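Local coordinates for outer membrane protein TP0453 (Treponema pallidum, PDB 3K8G) that might be involved in ligand transport and alters membrane permeability at acidic pH, at residues 78-81 with 82-86; 130-133 with 134-138. All coordinates share one frame; numbering follows the deposited sequence.

How the contacts relate
Contacts 1 and 2 lie in series along the chain: the first closes before the second opens, so they neither nest nor cross. After strand 67-74 the chain enters helix 78-81, and contact 1 bends the end of that short helix through a turn into the loop that leads to strand 92-95. Strands 101-104, 108-114 and 117-123 follow before helix 130-135, where contact 2 joins successive turns of the helix. Their centres are about 22 Å apart, and their nearest atoms about 9 Å. Strand 108-114 is their shared neighbour, since contact 1 reaches I112 and V110 and contact 2 reaches D109, S111 and P113.

Contact 1 of 2, residues 78-81 with 82-86; sequences YAFT and NLIFS
At the end of helix 78-81 the backbone hydrogen bonding changes: N82 N reaches back four residues to Y78 O at 2.8 Å and 166°, whereas L83 N binds F80 O and I84 N binds T81 O, each three residues back. The bond from I84 N to T81 O, 3.2 Å, closes a type I beta turn from T81 to I84.

Y78 and N82 lie one helical turn apart on the same side. Both carry CG anti to their backbone N, and the two side chains cross at a slant while the planes of ring and amide stay within 23° of each other. N82 CB lies 4.3 Å above one face of the Y78 ring, offset toward its rim. Farther out, a water donates to N82 OD1 at 2.6 Å and makes a weak contact with Y78 OH, linking two polar groups too distant to bond directly. Tyrosine and asparagine suit this exposed position, having polar ends to offer water.

I84 is buried, and F80, partly exposed, lies against it: I84 CD1 meets F80 CE2 and CZ obliquely, the CZ to CD1 distance being 3.7 Å. I84 holds CG1 between its backbone N and carbonyl carbon (chi1 52°), and the extended branch carries CD1 to the ring. Both residues also touch K49 of helix 45-52. L83, exposed, lays CD1 3.5 Å from A79 O. Beyond the turn, F85 stacks on Y103 and meets W91 edge-to-face, while D46 accepts a hydrogen bond from its backbone N.

The chemistry is thus divided: a hydrated polar pair faces solvent while isoleucine is buried beside phenylalanine, consistent with the amphipathic helix proposed here, and F80 O and T81 O are taken by L83 N and I84 N as the helix ends.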
loop_
_atom_site.group_PDB
_atom_site.type_symbol
_atom_site.label_atom_id
_atom_site.label_comp_id
_atom_site.label_asym_id
_atom_site.label_seq_id
_atom_site.Cartn_x
_atom_site.Cartn_y
_atom_site.Cartn_z
ATOM N N TYR A 78 20.979 -12.804 -8.287
ATOM C CA TYR A 78 20.886 -13.239 -9.691
ATOM C C TYR A 78 20.282 -14.638 -9.851
ATOM O O TYR A 78 19.515 -14.879 -10.776
ATOM C CB TYR A 78 22.271 -13.194 -10.342
ATOM C CG TYR A 78 22.284 -13.641 -11.793
ATOM C CD1 TYR A 78 22.927 -14.825 -12.178
ATOM C CD2 TYR A 78 21.653 -12.881 -12.778
ATOM C CE1 TYR A 78 22.946 -15.226 -13.518
ATOM C CE2 TYR A 78 21.662 -13.272 -14.106
ATOM C CZ TYR A 78 22.305 -14.442 -14.471
ATOM O OH TYR A 78 22.296 -14.811 -15.795
ATOM N N ALA A 79 20.621 -15.540 -8.933
ATOM C CA ALA A 79 20.191 -16.941 -9.002
ATOM C C ALA A 79 18.686 -17.021 -8.810
ATOM O O ALA A 79 18.030 -17.958 -9.277
ATOM C CB ALA A 79 20.916 -17.783 -7.948
ATOM N N PHE A 80 18.135 -16.033 -8.110
ATOM C CA PHE A 80 16.688 -15.948 -7.951
ATOM C C PHE A 80 16.061 -15.331 -9.194
ATOM O O PHE A 80 15.187 -15.937 -9.814
ATOM C CB PHE A 80 16.320 -15.147 -6.694
ATOM C CG PHE A 80 14.879 -14.717 -6.650
ATOM C CD1 PHE A 80 13.865 -15.650 -6.500
ATOM C CD2 PHE A 80 14.541 -13.363 -6.761
ATOM C CE1 PHE A 80 12.546 -15.261 -6.467
ATOM C CE2 PHE A 80 13.217 -12.966 -6.729
ATOM C CZ PHE A 80 12.220 -13.911 -6.574
ATOM N N THR A 81 16.529 -14.137 -9.574
ATOM C CA THR A 81 15.933 -13.405 -10.697
ATOM C C THR A 81 15.991 -14.158 -12.018
ATOM O O THR A 81 15.043 -14.119 -12.796
ATOM C CB THR A 81 16.524 -11.970 -10.855
ATOM O OG1 THR A 81 17.944 -12.048 -11.034
ATOM C CG2 THR A 81 16.220 -11.135 -9.608
ATOM N N ASN A 82 17.096 -14.859 -12.265
ATOM C CA ASN A 82 17.213 -15.659 -13.480
ATOM C C ASN A 82 16.107 -16.705 -13.686
ATOM O O ASN A 82 15.766 -17.048 -14.832
ATOM C CB ASN A 82 18.585 -16.333 -13.566
ATOM C CG ASN A 82 18.740 -17.132 -14.836
ATOM O OD1 ASN A 82 18.640 -16.584 -15.936
ATOM N ND2 ASN A 82 18.939 -18.453 -14.697
ATOM N N LEU A 83 15.539 -17.179 -12.581
ATOM C CA LEU A 83 14.565 -18.271 -12.578
ATOM C C LEU A 83 13.107 -17.825 -12.598
ATOM O O LEU A 83 12.196 -18.662 -12.602
ATOM C CB LEU A 83 14.815 -19.179 -11.365
ATOM C CG LEU A 83 16.162 -19.917 -11.472
ATOM C CD1 LEU A 83 16.379 -20.823 -10.263
ATOM C CD2 LEU A 83 16.222 -20.710 -12.779
ATOM N N ILE A 84 12.882 -16.515 -12.559
ATOM C CA ILE A 84 11.539 -15.983 -12.734
ATOM C C ILE A 84 11.442 -15.207 -14.047
ATOM O O ILE A 84 12.377 -15.246 -14.854
ATOM C CB ILE A 84 11.082 -15.140 -11.520
ATOM C CG1 ILE A 84 12.110 -14.058 -11.156
ATOM C CG2 ILE A 84 10.775 -16.079 -10.310
ATOM C CD1 ILE A 84 11.583 -13.042 -10.101
ATOM N N PHE A 85 10.326 -14.502 -14.252
ATOM C CA PHE A 85 10.056 -13.808 -15.513
ATOM C C PHE A 85 10.318 -14.711 -16.717
ATOM O O PHE A 85 11.033 -14.342 -17.636
ATOM C CB PHE A 85 10.887 -12.513 -15.646
ATOM C CG PHE A 85 10.911 -11.671 -14.404
ATOM C CD1 PHE A 85 9.740 -11.083 -13.921
ATOM C CD2 PHE A 85 12.100 -11.485 -13.705
ATOM C CE1 PHE A 85 9.750 -10.321 -12.762
ATOM C CE2 PHE A 85 12.121 -10.700 -12.546
ATOM C CZ PHE A 85 10.931 -10.129 -12.073
ATOM N N SER A 86 9.741 -15.901 -16.714
ATOM C CA SER A 86 9.869 -16.777 -17.871
ATOM C C SER A 86 8.950 -16.307 -19.004
ATOM O O SER A 86 7.813 -15.903 -18.763
ATOM C CB SER A 86 9.557 -18.216 -17.458
ATOM O OG SER A 86 8.810 -18.865 -18.468
HETATM O O HOH W 1 19.057 -13.981 -16.135
#

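Contact 2 of 2, residues 130-133 with 134-138; sequences MSKM and LSRLV
M130 and L134, one helical turn apart, meet where M130 CG lies 3.9 Å from L134 CD1. The methionine chain curls after CG and folds its sulfur back to the leucine, M130 SD lying 4.0 Å from L134 CG. Beneath them L134 N donates almost straight to M130 O (2.8 Å, 173°).

On the outer side S135 OG gives its proton to K132 O at 2.6 Å. Its chi1 of 74° turns the hydroxyl back to that carbonyl, whereas S135 N bonds S131 O at 3.0 Å and K132 O only weakly; a small polar serine fits this exposed site. R136 N binds M133 O, three residues back, at 3.0 Å, and its long chain, kinked near CD, returns over the helix until M133 CA lies over one face of the guanidinium, toward its rim. M133 itself runs extended, crossing the arginine at about a right angle, with CG 3.8 Å from R136 NH2.

Further out, E128 forms a salt bridge with R136 NH2 and V14 O accepts from R136 NE; these fix the buried guanidinium, and the carboxylate probably offsets the nearby charge of R69. M130, M133 and L134 rest on strand 117-123, and M130 and L134 also on 108-114 and on Y102.

Methionines and leucine facing the strands, with lysine and serine outward, make this a short amphipathic helix packed on the antiparallel strands of the beta-half-barrel.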
loop_
_atom_site.group_PDB
_atom_site.type_symbol
_atom_site.label_atom_id
_atom_site.label_comp_id
_atom_site.label_asym_id
_atom_site.label_seq_id
_atom_site.Cartn_x
_atom_site.Cartn_y
_atom_site.Cartn_z
ATOM N N MET A 130 8.069 2.293 -16.587
ATOM C CA MET A 130 9.069 1.847 -15.611
ATOM C C MET A 130 10.280 2.782 -15.635
ATOM O O MET A 130 10.783 3.166 -14.581
ATOM C CB MET A 130 9.469 0.368 -15.866
ATOM C CG MET A 130 10.579 -0.192 -14.958
ATOM S SD MET A 130 10.033 -0.142 -13.251
ATOM C CE MET A 130 8.721 -1.375 -13.310
ATOM N N SER A 131 10.748 3.209 -16.820
ATOM C CA SER A 131 11.930 4.093 -16.810
ATOM C C SER A 131 11.687 5.430 -16.122
ATOM O O SER A 131 12.627 6.038 -15.573
ATOM C CB SER A 131 12.563 4.291 -18.217
ATOM O OG SER A 131 12.033 5.410 -18.841
ATOM N N LYS A 132 10.430 5.889 -16.098
ATOM C CA LYS A 132 10.099 7.110 -15.369
ATOM C C LYS A 132 10.143 6.886 -13.852
ATOM O O LYS A 132 10.673 7.738 -13.108
ATOM C CB LYS A 132 8.755 7.695 -15.823
ATOM C CG LYS A 132 8.410 8.996 -15.152
ATOM C CD LYS A 132 7.199 9.679 -15.836
ATOM C CE LYS A 132 6.980 11.059 -15.206
ATOM N NZ LYS A 132 5.593 11.501 -15.420
ATOM N N MET A 133 9.586 5.759 -13.400
ATOM C CA MET A 133 9.723 5.385 -11.975
ATOM C C MET A 133 11.177 5.236 -11.563
ATOM O O MET A 133 11.593 5.784 -10.524
ATOM C CB MET A 133 8.999 4.105 -11.671
ATOM C CG MET A 133 9.098 3.719 -10.195
ATOM S SD MET A 133 7.931 2.393 -9.842
ATOM C CE MET A 133 8.337 2.126 -8.057
ATOM N N LEU A 134 11.952 4.523 -12.384
ATOM C CA LEU A 134 13.382 4.332 -12.098
ATOM C C LEU A 134 14.178 5.630 -12.058
ATOM O O LEU A 134 15.139 5.730 -11.300
ATOM C CB LEU A 134 14.037 3.318 -13.059
ATOM C CG LEU A 134 13.504 1.896 -12.918
ATOM C CD1 LEU A 134 14.163 0.978 -13.945
ATOM C CD2 LEU A 134 13.685 1.335 -11.483
ATOM N N SER A 135 13.775 6.637 -12.841
ATOM C CA SER A 135 14.465 7.941 -12.805
ATOM C C SER A 135 14.405 8.602 -11.394
ATOM O O SER A 135 15.245 9.463 -11.050
ATOM C CB SER A 135 13.891 8.913 -13.827
ATOM O OG SER A 135 12.627 9.395 -13.400
ATOM N N ARG A 136 13.414 8.192 -10.601
ATOM C CA ARG A 136 13.249 8.703 -9.244
ATOM C C ARG A 136 14.224 8.049 -8.244
ATOM O O ARG A 136 14.305 8.460 -7.090
ATOM C CB ARG A 136 11.782 8.637 -8.797
ATOM C CG ARG A 136 10.875 9.606 -9.655
ATOM C CD ARG A 136 9.464 9.860 -9.014
ATOM N NE ARG A 136 8.717 8.611 -8.973
ATOM C CZ ARG A 136 7.881 8.210 -9.943
ATOM N NH1 ARG A 136 7.690 9.002 -11.002
ATOM N NH2 ARG A 136 7.226 7.039 -9.825
ATOM N N LEU A 137 14.946 7.033 -8.691
ATOM C CA LEU A 137 16.117 6.535 -7.937
ATOM C C LEU A 137 17.217 7.571 -7.861
ATOM O O LEU A 137 18.003 7.566 -6.886
ATOM C CB LEU A 137 16.668 5.222 -8.547
ATOM C CG LEU A 137 15.739 3.992 -8.495
ATOM C CD1 LEU A 137 16.320 2.877 -9.362
ATOM C CD2 LEU A 137 15.505 3.491 -7.067
ATOM N N VAL A 138 17.271 8.455 -8.863
ATOM C CA VAL A 138 18.297 9.500 -9.000
ATOM C C VAL A 138 17.722 10.817 -8.526
ATOM O O VAL A 138 18.383 11.567 -7.806
ATOM C CB VAL A 138 18.742 9.684 -10.514
ATOM C CG1 VAL A 138 19.731 10.876 -10.692
ATOM C CG2 VAL A 138 19.329 8.406 -11.064
#